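PDB 4UXD: 2-dehydro-3-deoxy-d-gluconate/2-dehydro-3-deoxy-phosphogluconate aldolase from Picrophilus torridus, which is an aldolase of the dihydrodipicolinate synthetase family and folds as an eight-stranded parallel beta/alpha barrel, with four chains in the assembly. Local coordinates for residues G27-M32 with A203-Q208; L62-S67 with K84-N89; E134-Y139 with N161-E166; S184-R189 with D209-T214. All coordinates share one frame; numbering follows the deposited sequence.

Contact 1: residues G27-M32 with A203-Q208. With IPA (isopropyl alcohol), chain G.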
loop_
_atom_site.group_PDB
_atom_site.type_symbol
_atom_site.label_atom_id
_atom_site.label_comp_id
_atom_site.label_asym_id
_atom_site.label_seq_id
_atom_site.Cartn_x
_atom_site.Cartn_y
_atom_site.Cartn_z
ATOM N N GLY A 27 -17.567 6.706 -27.905
ATOM C CA GLY A 27 -18.740 5.880 -27.665
ATOM C C GLY A 27 -18.511 4.760 -26.659
ATOM O O GLY A 27 -17.621 4.842 -25.808
ATOM N N ILE A 28 -19.311 3.703 -26.781
ATOM C CA ILE A 28 -19.354 2.634 -25.800
ATOM C C ILE A 28 -18.673 1.370 -26.286
ATOM O O ILE A 28 -19.005 0.816 -27.333
ATOM C CB ILE A 28 -20.800 2.312 -25.417
ATOM C CG1 ILE A 28 -21.476 3.571 -24.853
ATOM C CG2 ILE A 28 -20.859 1.152 -24.399
ATOM C CD1 ILE A 28 -20.804 4.135 -23.630
ATOM N N VAL A 29 -17.704 0.938 -25.492
ATOM C CA VAL A 29 -16.877 -0.218 -25.778
ATOM C C VAL A 29 -17.240 -1.331 -24.814
ATOM O O VAL A 29 -17.170 -1.114 -23.605
ATOM C CB VAL A 29 -15.383 0.124 -25.610
ATOM C CG1 VAL A 29 -14.498 -1.097 -25.884
ATOM C CG2 VAL A 29 -15.006 1.286 -26.485
ATOM N N CYS A 30 -17.617 -2.515 -25.311
ATOM C CA CYS A 30 -17.813 -3.650 -24.398
ATOM C C CYS A 30 -16.538 -4.466 -24.183
ATOM O O CYS A 30 -16.047 -5.114 -25.104
ATOM C CB CYS A 30 -18.901 -4.582 -24.885
ATOM S SG CYS A 30 -19.009 -6.070 -23.845
ATOM N N PRO A 31 -15.998 -4.448 -22.955
ATOM C CA PRO A 31 -14.911 -5.392 -22.698
ATOM C C PRO A 31 -15.520 -6.776 -22.493
ATOM O O PRO A 31 -16.026 -7.101 -21.409
ATOM C CB PRO A 31 -14.247 -4.837 -21.441
ATOM C CG PRO A 31 -15.346 -4.167 -20.700
ATOM C CD PRO A 31 -16.395 -3.732 -21.738
ATOM N N MET A 32 -15.510 -7.559 -23.569
ATOM C CA MET A 32 -16.246 -8.818 -23.627
ATOM C C MET A 32 -15.759 -9.838 -22.612
ATOM O O MET A 32 -14.552 -10.036 -22.451
ATOM C CB MET A 32 -16.137 -9.439 -25.019
ATOM C CG MET A 32 -16.663 -8.577 -26.149
ATOM S SD MET A 32 -16.427 -9.353 -27.763
ATOM C CE MET A 32 -17.458 -10.808 -27.570
ATOM N N ALA A 203 -8.099 9.488 -28.268
ATOM C CA ALA A 203 -9.264 9.254 -27.417
ATOM C C ALA A 203 -8.864 8.959 -25.971
ATOM O O ALA A 203 -7.743 8.535 -25.698
ATOM C CB ALA A 203 -10.104 8.093 -27.977
ATOM N N VAL A 204 -9.790 9.205 -25.052
ATOM C CA VAL A 204 -9.571 8.914 -23.643
ATOM C C VAL A 204 -10.831 8.268 -23.073
ATOM O O VAL A 204 -11.848 8.935 -22.891
ATOM C CB VAL A 204 -9.217 10.182 -22.853
ATOM C CG1 VAL A 204 -8.921 9.857 -21.422
ATOM C CG2 VAL A 204 -8.015 10.874 -23.479
ATOM N N PHE A 205 -10.765 6.965 -22.808
ATOM C CA PHE A 205 -11.938 6.225 -22.350
ATOM C C PHE A 205 -11.927 5.966 -20.840
ATOM O O PHE A 205 -10.905 5.607 -20.267
ATOM C CB PHE A 205 -12.041 4.889 -23.090
ATOM C CG PHE A 205 -12.488 5.002 -24.526
ATOM C CD1 PHE A 205 -11.563 5.159 -25.540
ATOM C CD2 PHE A 205 -13.834 4.913 -24.863
ATOM C CE1 PHE A 205 -11.968 5.241 -26.865
ATOM C CE2 PHE A 205 -14.249 5.000 -26.192
ATOM C CZ PHE A 205 -13.315 5.158 -27.189
ATOM N N GLN A 206 -13.085 6.137 -20.215
ATOM C CA GLN A 206 -13.277 5.795 -18.818
ATOM C C GLN A 206 -13.613 4.302 -18.711
ATOM O O GLN A 206 -14.559 3.825 -19.330
ATOM C CB GLN A 206 -14.391 6.658 -18.204
ATOM C CG GLN A 206 -14.776 6.293 -16.757
ATOM C CD GLN A 206 -13.595 6.346 -15.789
ATOM O OE1 GLN A 206 -13.020 5.313 -15.448
ATOM N NE2 GLN A 206 -13.231 7.547 -15.345
ATOM N N GLY A 207 -12.850 3.576 -17.900
ATOM C CA GLY A 207 -12.969 2.135 -17.816
ATOM C C GLY A 207 -13.897 1.661 -16.730
ATOM O O GLY A 207 -14.162 0.467 -16.620
ATOM N N GLN A 208 -14.376 2.587 -15.908
ATOM C CA GLN A 208 -15.254 2.222 -14.795
ATOM C C GLN A 208 -16.644 2.776 -15.033
ATOM O O GLN A 208 -16.827 3.985 -15.137
ATOM C CB GLN A 208 -14.708 2.730 -13.458
ATOM C CG GLN A 208 -13.361 2.151 -13.055
ATOM C CD GLN A 208 -13.385 0.646 -12.822
ATOM O OE1 GLN A 208 -14.436 0.005 -12.873
ATOM N NE2 GLN A 208 -12.212 0.075 -12.573
HETATM C C1 IPA G . -11.459 -4.988 -11.877
HETATM C C2 IPA G . -11.374 -3.561 -12.390
HETATM C C3 IPA G . -10.521 -2.690 -11.469
HETATM O O2 IPA G . -12.692 -3.072 -12.429
#

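Contact 2: residues L62-S67 with K84-N89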
loop_
_atom_site.group_PDB
_atom_site.type_symbol
_atom_site.label_atom_id
_atom_site.label_comp_id
_atom_site.label_asym_id
_atom_site.label_seq_id
_atom_site.Cartn_x
_atom_site.Cartn_y
_atom_site.Cartn_z
ATOM N N LEU A 62 -16.467 -3.793 -29.969
ATOM C CA LEU A 62 -16.229 -5.035 -29.271
ATOM C C LEU A 62 -14.761 -5.071 -28.910
ATOM O O LEU A 62 -13.883 -4.824 -29.764
ATOM C CB LEU A 62 -16.583 -6.253 -30.125
ATOM C CG LEU A 62 -17.937 -6.269 -30.825
ATOM C CD1 LEU A 62 -18.227 -7.684 -31.333
ATOM C CD2 LEU A 62 -19.036 -5.757 -29.914
ATOM N N PHE A 63 -14.522 -5.385 -27.640
ATOM C CA PHE A 63 -13.192 -5.482 -27.076
ATOM C C PHE A 63 -13.012 -6.885 -26.504
ATOM O O PHE A 63 -13.159 -7.097 -25.306
ATOM C CB PHE A 63 -12.991 -4.407 -25.998
ATOM C CG PHE A 63 -11.694 -4.519 -25.241
ATOM C CD1 PHE A 63 -10.622 -5.254 -25.743
ATOM C CD2 PHE A 63 -11.551 -3.887 -24.012
ATOM C CE1 PHE A 63 -9.445 -5.344 -25.047
ATOM C CE2 PHE A 63 -10.373 -3.980 -23.313
ATOM C CZ PHE A 63 -9.316 -4.702 -23.833
ATOM N N PRO A 64 -12.678 -7.849 -27.362
ATOM C CA PRO A 64 -12.401 -9.194 -26.856
ATOM C C PRO A 64 -11.041 -9.296 -26.173
ATOM O O PRO A 64 -10.094 -8.623 -26.592
ATOM C CB PRO A 64 -12.441 -10.053 -28.125
ATOM C CG PRO A 64 -12.021 -9.110 -29.215
ATOM C CD PRO A 64 -12.569 -7.772 -28.830
ATOM N N MET A 65 -10.969 -10.134 -25.141
ATOM C CA MET A 65 -9.732 -10.456 -24.429
ATOM C C MET A 65 -9.132 -9.235 -23.721
ATOM O O MET A 65 -7.922 -9.005 -23.751
ATOM C CB MET A 65 -8.712 -11.088 -25.388
ATOM C CG MET A 65 -9.073 -12.515 -25.828
ATOM S SD MET A 65 -9.042 -13.712 -24.467
ATOM C CE MET A 65 -9.751 -15.151 -25.272
ATOM N N GLY A 66 -10.001 -8.448 -23.096
ATOM C CA GLY A 66 -9.569 -7.486 -22.102
ATOM C C GLY A 66 -9.481 -8.182 -20.756
ATOM O O GLY A 66 -9.522 -9.431 -20.696
ATOM N N SER A 67 -9.373 -7.385 -19.690
ATOM C CA SER A 67 -9.331 -7.897 -18.327
ATOM C C SER A 67 -10.613 -8.642 -17.979
ATOM O O SER A 67 -10.587 -9.699 -17.351
ATOM C CB SER A 67 -9.112 -6.758 -17.322
ATOM O OG SER A 67 -7.854 -6.121 -17.508
ATOM N N LYS A 84 -10.493 -14.467 -33.917
ATOM C CA LYS A 84 -10.990 -14.842 -35.222
ATOM C C LYS A 84 -12.511 -15.006 -35.190
ATOM O O LYS A 84 -13.219 -14.482 -36.044
ATOM C CB LYS A 84 -10.319 -16.131 -35.701
ATOM C CG LYS A 84 -10.113 -16.200 -37.211
ATOM C CD LYS A 84 -9.422 -17.478 -37.630
ATOM C CE LYS A 84 -10.365 -18.674 -37.527
ATOM N NZ LYS A 84 -9.770 -19.936 -38.056
ATOM N N PHE A 85 -13.017 -15.718 -34.195
ATOM C CA PHE A 85 -14.441 -15.976 -34.126
ATOM C C PHE A 85 -15.185 -14.660 -34.080
ATOM O O PHE A 85 -16.075 -14.406 -34.892
ATOM C CB PHE A 85 -14.790 -16.833 -32.912
ATOM C CG PHE A 85 -16.261 -17.149 -32.790
ATOM C CD1 PHE A 85 -16.830 -18.183 -33.527
ATOM C CD2 PHE A 85 -17.073 -16.428 -31.926
ATOM C CE1 PHE A 85 -18.192 -18.484 -33.410
ATOM C CE2 PHE A 85 -18.434 -16.732 -31.801
ATOM C CZ PHE A 85 -18.986 -17.758 -32.555
ATOM N N VAL A 86 -14.781 -13.804 -33.154
ATOM C CA VAL A 86 -15.443 -12.528 -32.959
ATOM C C VAL A 86 -15.380 -11.682 -34.226
ATOM O O VAL A 86 -16.365 -11.043 -34.592
ATOM C CB VAL A 86 -14.814 -11.780 -31.774
ATOM C CG1 VAL A 86 -15.353 -10.366 -31.661
ATOM C CG2 VAL A 86 -15.063 -12.574 -30.496
ATOM N N ARG A 87 -14.226 -11.682 -34.890
ATOM C CA ARG A 87 -14.067 -10.927 -36.128
ATOM C C ARG A 87 -14.942 -11.506 -37.225
ATOM O O ARG A 87 -15.370 -10.780 -38.113
ATOM C CB ARG A 87 -12.597 -10.902 -36.588
ATOM C CG ARG A 87 -12.359 -10.412 -38.037
ATOM C CD ARG A 87 -12.584 -8.903 -38.268
ATOM N NE ARG A 87 -13.930 -8.434 -37.929
ATOM C CZ ARG A 87 -14.254 -7.158 -37.737
ATOM N NH1 ARG A 87 -13.344 -6.197 -37.863
ATOM N NH2 ARG A 87 -15.492 -6.836 -37.405
ATOM N N GLU A 88 -15.213 -12.806 -37.152
ATOM C CA GLU A 88 -15.944 -13.481 -38.213
ATOM C C GLU A 88 -17.448 -13.545 -37.980
ATOM O O GLU A 88 -18.194 -14.002 -38.855
ATOM C CB GLU A 88 -15.412 -14.897 -38.395
ATOM C CG GLU A 88 -14.179 -14.982 -39.255
ATOM C CD GLU A 88 -13.675 -16.401 -39.379
ATOM O OE1 GLU A 88 -14.308 -17.313 -38.794
ATOM O OE2 GLU A 88 -12.649 -16.601 -40.061
ATOM N N ASN A 89 -17.904 -13.090 -36.821
ATOM C CA ASN A 89 -19.321 -13.191 -36.506
ATOM C C ASN A 89 -19.925 -11.870 -36.093
ATOM O O ASN A 89 -21.002 -11.813 -35.503
ATOM C CB ASN A 89 -19.522 -14.249 -35.439
ATOM C CG ASN A 89 -19.304 -15.646 -35.989
ATOM O OD1 ASN A 89 -20.172 -16.197 -36.659
ATOM N ND2 ASN A 89 -18.130 -16.208 -35.740
#

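Contact 3: residues E134-Y139 with N161-E166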
loop_
_atom_site.group_PDB
_atom_site.type_symbol
_atom_site.label_atom_id
_atom_site.label_comp_id
_atom_site.label_asym_id
_atom_site.label_seq_id
_atom_site.Cartn_x
_atom_site.Cartn_y
_atom_site.Cartn_z
ATOM N N GLU A 134 10.836 3.703 -17.687
ATOM C CA GLU A 134 11.782 3.511 -18.793
ATOM C C GLU A 134 11.574 2.121 -19.441
ATOM O O GLU A 134 11.572 1.971 -20.671
ATOM C CB GLU A 134 13.222 3.678 -18.296
ATOM C CG GLU A 134 14.317 3.608 -19.380
ATOM C CD GLU A 134 14.323 4.813 -20.322
ATOM O OE1 GLU A 134 14.727 5.917 -19.886
ATOM O OE2 GLU A 134 13.943 4.652 -21.508
ATOM N N ALA A 135 11.376 1.109 -18.606
ATOM C CA ALA A 135 11.158 -0.242 -19.091
ATOM C C ALA A 135 9.856 -0.312 -19.873
ATOM O O ALA A 135 9.763 -0.945 -20.946
ATOM C CB ALA A 135 11.133 -1.215 -17.933
ATOM N N ILE A 136 8.847 0.345 -19.321
ATOM C CA ILE A 136 7.525 0.356 -19.918
ATOM C C ILE A 136 7.595 1.086 -21.243
ATOM O O ILE A 136 7.073 0.608 -22.254
ATOM C CB ILE A 136 6.500 1.011 -18.978
ATOM C CG1 ILE A 136 6.153 0.039 -17.847
ATOM C CG2 ILE A 136 5.242 1.442 -19.740
ATOM C CD1 ILE A 136 5.513 0.692 -16.642
ATOM N N TYR A 137 8.256 2.242 -21.238
ATOM C CA TYR A 137 8.441 3.003 -22.463
ATOM C C TYR A 137 9.123 2.147 -23.538
ATOM O O TYR A 137 8.548 1.916 -24.594
ATOM C CB TYR A 137 9.253 4.263 -22.200
ATOM C CG TYR A 137 9.631 4.952 -23.468
ATOM C CD1 TYR A 137 8.725 5.770 -24.128
ATOM C CD2 TYR A 137 10.880 4.757 -24.037
ATOM C CE1 TYR A 137 9.059 6.386 -25.314
ATOM C CE2 TYR A 137 11.223 5.366 -25.218
ATOM C CZ TYR A 137 10.310 6.174 -25.855
ATOM O OH TYR A 137 10.648 6.791 -27.031
ATOM N N HIS A 138 10.327 1.657 -23.249
ATOM C CA HIS A 138 11.075 0.856 -24.207
ATOM C C HIS A 138 10.260 -0.350 -24.728
ATOM O O HIS A 138 10.363 -0.742 -25.889
ATOM C CB HIS A 138 12.392 0.386 -23.581
ATOM C CG HIS A 138 13.273 -0.360 -24.532
ATOM N ND1 HIS A 138 14.225 -1.262 -24.111
ATOM C CD2 HIS A 138 13.343 -0.342 -25.883
ATOM C CE1 HIS A 138 14.845 -1.767 -25.164
ATOM N NE2 HIS A 138 14.326 -1.230 -26.253
ATOM N N TYR A 139 9.420 -0.912 -23.879
ATOM C CA TYR A 139 8.589 -2.029 -24.293
ATOM C C TYR A 139 7.521 -1.607 -25.335
ATOM O O TYR A 139 7.379 -2.253 -26.382
ATOM C CB TYR A 139 7.962 -2.632 -23.054
ATOM C CG TYR A 139 6.942 -3.695 -23.276
ATOM C CD1 TYR A 139 7.315 -5.020 -23.423
ATOM C CD2 TYR A 139 5.588 -3.381 -23.283
ATOM C CE1 TYR A 139 6.369 -6.007 -23.595
ATOM C CE2 TYR A 139 4.635 -4.354 -23.457
ATOM C CZ TYR A 139 5.030 -5.666 -23.614
ATOM O OH TYR A 139 4.072 -6.632 -23.772
ATOM N N ASN A 161 1.607 -2.970 -13.939
ATOM C CA ASN A 161 2.374 -1.746 -13.744
ATOM C C ASN A 161 1.643 -0.561 -14.337
ATOM O O ASN A 161 1.134 -0.644 -15.459
ATOM C CB ASN A 161 3.748 -1.850 -14.388
ATOM C CG ASN A 161 4.580 -2.957 -13.809
ATOM O OD1 ASN A 161 5.026 -2.871 -12.676
ATOM N ND2 ASN A 161 4.809 -4.007 -14.595
ATOM N N LYS A 162 1.588 0.532 -13.582
ATOM C CA LYS A 162 0.959 1.763 -14.050
ATOM C C LYS A 162 1.786 2.368 -15.168
ATOM O O LYS A 162 3.001 2.199 -15.196
ATOM C CB LYS A 162 0.816 2.778 -12.917
ATOM C CG LYS A 162 2.129 3.370 -12.415
ATOM C CD LYS A 162 1.897 4.241 -11.187
ATOM C CE LYS A 162 3.192 4.772 -10.571
ATOM N NZ LYS A 162 3.910 5.767 -11.415
ATOM N N ILE A 163 1.127 3.053 -16.095
ATOM C CA ILE A 163 1.847 3.858 -17.083
ATOM C C ILE A 163 1.500 5.326 -16.804
ATOM O O ILE A 163 0.328 5.703 -16.764
ATOM C CB ILE A 163 1.508 3.425 -18.559
ATOM C CG1 ILE A 163 2.267 4.300 -19.565
ATOM C CG2 ILE A 163 -0.009 3.413 -18.800
ATOM C CD1 ILE A 163 1.970 3.981 -21.023
ATOM N N ASP A 164 2.514 6.141 -16.554
ATOM C CA ASP A 164 2.277 7.543 -16.191
ATOM C C ASP A 164 1.741 8.311 -17.389
ATOM O O ASP A 164 2.052 7.974 -18.531
ATOM C CB ASP A 164 3.552 8.223 -15.691
ATOM C CG ASP A 164 4.060 7.644 -14.401
ATOM O OD1 ASP A 164 3.275 6.961 -13.702
ATOM O OD2 ASP A 164 5.248 7.873 -14.083
ATOM N N PRO A 165 0.938 9.348 -17.136
ATOM C CA PRO A 165 0.496 10.247 -18.206
ATOM C C PRO A 165 1.627 10.794 -19.081
ATOM O O PRO A 165 1.466 10.922 -20.291
ATOM C CB PRO A 165 -0.173 11.380 -17.442
ATOM C CG PRO A 165 -0.658 10.742 -16.204
ATOM C CD PRO A 165 0.314 9.687 -15.845
ATOM N N GLU A 166 2.744 11.139 -18.466
ATOM C CA GLU A 166 3.900 11.634 -19.195
ATOM C C GLU A 166 4.358 10.613 -20.214
ATOM O O GLU A 166 4.650 10.956 -21.356
ATOM C CB GLU A 166 5.041 11.956 -18.228
ATOM C CG GLU A 166 6.325 12.443 -18.885
ATOM C CD GLU A 166 6.191 13.824 -19.512
ATOM O OE1 GLU A 166 5.299 14.601 -19.094
ATOM O OE2 GLU A 166 6.990 14.135 -20.424
#

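Contact 4: residues S184-R189 with D209-T214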
loop_
_atom_site.group_PDB
_atom_site.type_symbol
_atom_site.label_atom_id
_atom_site.label_comp_id
_atom_site.label_asym_id
_atom_site.label_seq_id
_atom_site.Cartn_x
_atom_site.Cartn_y
_atom_site.Cartn_z
ATOM N N SER A 184 -8.709 2.510 -16.208
ATOM C CA SER A 184 -9.580 1.835 -15.234
ATOM C C SER A 184 -9.146 2.054 -13.768
ATOM O O SER A 184 -9.689 1.432 -12.849
ATOM C CB SER A 184 -9.613 0.334 -15.532
ATOM O OG SER A 184 -10.174 0.093 -16.806
ATOM N N SER A 185 -8.179 2.943 -13.564
ATOM C CA SER A 185 -7.637 3.227 -12.237
ATOM C C SER A 185 -8.689 3.687 -11.232
ATOM O O SER A 185 -8.515 3.486 -10.027
ATOM C CB SER A 185 -6.545 4.297 -12.325
ATOM O OG SER A 185 -7.142 5.562 -12.427
ATOM N N ALA A 186 -9.762 4.306 -11.729
ATOM C CA ALA A 186 -10.810 4.895 -10.881
ATOM C C ALA A 186 -10.281 6.086 -10.064
ATOM O O ALA A 186 -10.906 6.504 -9.092
ATOM C CB ALA A 186 -11.420 3.831 -9.937
ATOM N N ASP A 187 -9.124 6.599 -10.472
ATOM C CA ASP A 187 -8.483 7.755 -9.861
ATOM C C ASP A 187 -8.818 9.014 -10.656
ATOM O O ASP A 187 -8.296 9.229 -11.753
ATOM C CB ASP A 187 -6.965 7.560 -9.814
ATOM C CG ASP A 187 -6.250 8.705 -9.122
ATOM O OD1 ASP A 187 -6.107 9.790 -9.725
ATOM O OD2 ASP A 187 -5.831 8.514 -7.965
ATOM N N ILE A 188 -9.675 9.861 -10.117
ATOM C CA ILE A 188 -10.204 10.920 -10.935
ATOM C C ILE A 188 -9.131 11.945 -11.339
ATOM O O ILE A 188 -9.099 12.356 -12.506
ATOM C CB ILE A 188 -11.391 11.599 -10.237
ATOM C CG1 ILE A 188 -12.107 12.538 -11.213
ATOM C CG2 ILE A 188 -10.960 12.288 -8.947
ATOM C CD1 ILE A 188 -12.772 11.785 -12.358
ATOM N N ARG A 189 -8.238 12.333 -10.427
ATOM C CA ARG A 189 -7.132 13.241 -10.785
ATOM C C ARG A 189 -6.265 12.682 -11.907
ATOM O O ARG A 189 -5.909 13.394 -12.852
ATOM C CB ARG A 189 -6.237 13.511 -9.597
ATOM C CG ARG A 189 -6.783 14.511 -8.634
ATOM C CD ARG A 189 -6.526 14.041 -7.233
ATOM N NE ARG A 189 -6.207 15.125 -6.327
ATOM C CZ ARG A 189 -5.560 14.945 -5.180
ATOM N NH1 ARG A 189 -5.172 13.724 -4.825
ATOM N NH2 ARG A 189 -5.304 15.976 -4.394
ATOM N N ASP A 209 -17.613 1.867 -15.109
ATOM C CA ASP A 209 -18.981 2.182 -15.504
ATOM C C ASP A 209 -19.642 3.248 -14.632
ATOM O O ASP A 209 -20.397 4.086 -15.125
ATOM C CB ASP A 209 -19.833 0.912 -15.467
ATOM C CG ASP A 209 -19.199 -0.249 -16.222
ATOM O OD1 ASP A 209 -17.952 -0.340 -16.281
ATOM O OD2 ASP A 209 -19.962 -1.076 -16.757
ATOM N N ASP A 210 -19.375 3.225 -13.334
ATOM C CA ASP A 210 -20.032 4.194 -12.463
ATOM C C ASP A 210 -19.462 5.606 -12.626
ATOM O O ASP A 210 -20.079 6.581 -12.201
ATOM C CB ASP A 210 -19.961 3.747 -10.998
ATOM C CG ASP A 210 -18.598 3.256 -10.590
ATOM O OD1 ASP A 210 -17.808 2.823 -11.463
ATOM O OD2 ASP A 210 -18.333 3.293 -9.366
ATOM N N LEU A 211 -18.310 5.717 -13.280
ATOM C CA LEU A 211 -17.636 6.992 -13.435
ATOM C C LEU A 211 -17.875 7.639 -14.805
ATOM O O LEU A 211 -17.390 8.754 -15.076
ATOM C CB LEU A 211 -16.138 6.819 -13.210
ATOM C CG LEU A 211 -15.665 6.263 -11.867
ATOM C CD1 LEU A 211 -14.174 6.537 -11.743
ATOM C CD2 LEU A 211 -16.402 6.839 -10.680
ATOM N N LEU A 212 -18.634 6.959 -15.654
ATOM C CA LEU A 212 -18.860 7.417 -17.024
ATOM C C LEU A 212 -19.441 8.830 -17.089
ATOM O O LEU A 212 -18.987 9.656 -17.879
ATOM C CB LEU A 212 -19.792 6.446 -17.762
ATOM C CG LEU A 212 -20.055 6.760 -19.238
ATOM C CD1 LEU A 212 -18.744 6.920 -20.038
ATOM C CD2 LEU A 212 -20.915 5.668 -19.859
ATOM N N PHE A 213 -20.437 9.118 -16.257
ATOM C CA PHE A 213 -21.083 10.422 -16.334
ATOM C C PHE A 213 -20.100 11.542 -15.976
ATOM O O PHE A 213 -19.955 12.504 -16.725
ATOM C CB PHE A 213 -22.313 10.481 -15.434
ATOM C CG PHE A 213 -23.059 11.774 -15.537
ATOM C CD1 PHE A 213 -23.906 12.018 -16.607
ATOM C CD2 PHE A 213 -22.905 12.754 -14.572
ATOM C CE1 PHE A 213 -24.592 13.219 -16.708
ATOM C CE2 PHE A 213 -23.587 13.947 -14.668
ATOM C CZ PHE A 213 -24.429 14.184 -15.739
ATOM N N THR A 214 -19.409 11.405 -14.848
ATOM C CA THR A 214 -18.340 12.336 -14.494
ATOM C C THR A 214 -17.316 12.463 -15.635
ATOM O O THR A 214 -16.877 13.566 -15.963
ATOM C CB THR A 214 -17.623 11.892 -13.185
ATOM O OG1 THR A 214 -18.551 11.922 -12.094
ATOM C CG2 THR A 214 -16.417 12.794 -12.853
#

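Contact 1: residues G27-M32 with A203-Q208
The aromatic ring of F205 meets G27 and V29 chiefly through its CE2 corner, with CD2 behind it. The carbonyl oxygen G27 O lies at the ring edge, close to the ring plane, 3.4 Å from F205 CE2. This is a suitable place for an oxygen, since the rim of a phenyl ring is slightly positive. The methyl V29 CG2 comes to the same corner obliquely, 3.8 Å from F205 CE2, and the two side chains cross at about a right angle. Torsions bring them together: F205 CG (chi1 -74°) and V29 CG2 are each anti to their own carbonyl carbon and beside the backbone N. The strands 27-31 and 203-206 are not sheet neighbours. Strand 222-224 runs between them in the parallel beta/alpha barrel, so no backbone bond joins them, and a long, flat phenylalanine suits the span. Strand alternation turns I28 the other way, onto I234, V235 and Y238 of helix 233-240. Glycine fits position 27 because its backbone angles would press a CB against the preceding carbonyl oxygen. At the end of strand 203-206, Q206 OE1 accepts from Q208 N, just past it, at 3.1 Å, in the carbonyl plane and on a lone pair. Q208 NE2 donates to S184 O and, at 3.2 Å, to O2 of isopropyl alcohol, a molecule probably from the crystallisation liquor.

Contact 2: residues L62-S67 with K84-N89
The puckered ring of P64 offers CG to V86 CG1 at 4.3 Å, whereas the flat ring of F85, one residue before V86 in the helix, carries the amide nitrogen N89 ND2 over one face, offset toward the rim. The F85 ring also meets that of Y44, with planes at about 60°. N89, near the C-terminal end of the helix, donates from ND2 to F85 O at 2.9 Å, tilted 34° from the carbonyl plane. V86 CG1 is shared, touching L62 CD1 at 3.9 Å as well; with CG1 anti to the backbone N (chi1 172°), this branch reaches both partners. This is a beta-alpha unit of the barrel: strand 61-63 is followed by helix 76-88, which lies against it, and compact apolar side chains (a leucine, a proline and a valine) suit the buried seam. F63 points away from the helix and makes a cation-pi contact with K182. R87 holds the turn after the helix through S90 O and K92 O, and forms a salt bridge with E119.

Contact 3: residues E134-Y139 with N161-E166
I136 is the centre of this contact, with N161 and I163 set against two different parts of its side chain. Its chi2 of 162° extends the longer branch, so that the terminal methyl I136 CD1 reaches N161 CB at 3.8 Å and lies 3.3 Å from K162 O. The shorter branch packs separately, I136 CG2 to I163 CG1 at 4.1 Å. Beta-branched isoleucine suits the place because its two arms can serve two neighbours from one helix position. N161 gives only its CB to this apolar meeting. Its amide is hydrogen-bonded to other parts of the chain: ND2 donates to P126 O and I129 O, and OD1 accepts from L131 N and K130 NZ, which satisfies a buried polar group. In the beta/alpha barrel, helix 133-144 is thus packed against the loop that leads from strand 150-155 into the next helix, 165-174. Further bonds hold that loop. K162 O accepts Q133 NE2, I163 N donates to N155 OD1, and the I163 side chain also rests on P125 and V168. At the surface, K162 NZ makes a salt bridge with D164 OD1 at 2.7 Å, using the oxygen's syn lone pair. D164 holds the N-cap position of helix 165-174 without making a capping bond. A135 lies at a subunit boundary, packing on Y291 of the third subunit.

Contact 4: residues S184-R189 with D209-T214
L211 reaches toward A186, and its side chain can be followed outward from CB. That CB packs on the side-chain amide of Q206. CG then stands anti to the carbonyl carbon (chi1 -59°), directing the branch toward A186. At the tip, L211 CD1 lies 3.8 Å from A186 CA and 4.3 Å from A186 CB. An alanine is apt here: its small side chain lets the leucine methyl come right up to the backbone, which at A186 has a left-handed conformation (phi 66°). A second apolar touch lies further along, where I188 CD1 meets T214 CG2 at 3.8 Å and the two side chains cross at about a right angle; T214 thus uses its methyl rather than its hydroxyl. The loop carrying A186 is shaped by an ST turn, in which S185 OG accepts D187 N at 3.0 Å. D187 then caps helix 188-195, its OD1 taking G190 N. The same patch faces the second subunit: L211 packs on M192 of that subunit, and R189 forms a salt bridge with its D210. Such loops, each leading from a strand into its helix, are the beta-to-alpha connections of the beta/alpha barrel, and the contact packs those that follow the neighbouring strands 178-183 and 203-206 against each other.

From the N terminus, strand 27-31 opens contact 1, whose loop is closed only when strand 203-206 is reached. Contacts 2 and 3 both nest within this span, in series: contact 2 ties strand 61-63 to the helix after it, and contact 3 ties helix 133-144 to the loop before helix 165-174. Contact 4 opens at 184-189, before contact 1 closes, and itself closes afterwards at 209-214, so the two cross along the chain; the two also touch. Contacts 1 and 2 also touch, since strands 27-31 and 61-63 are sheet neighbours joined by backbone bonds. Contacts 2 and 4 lie on opposite sides of the chain's centre.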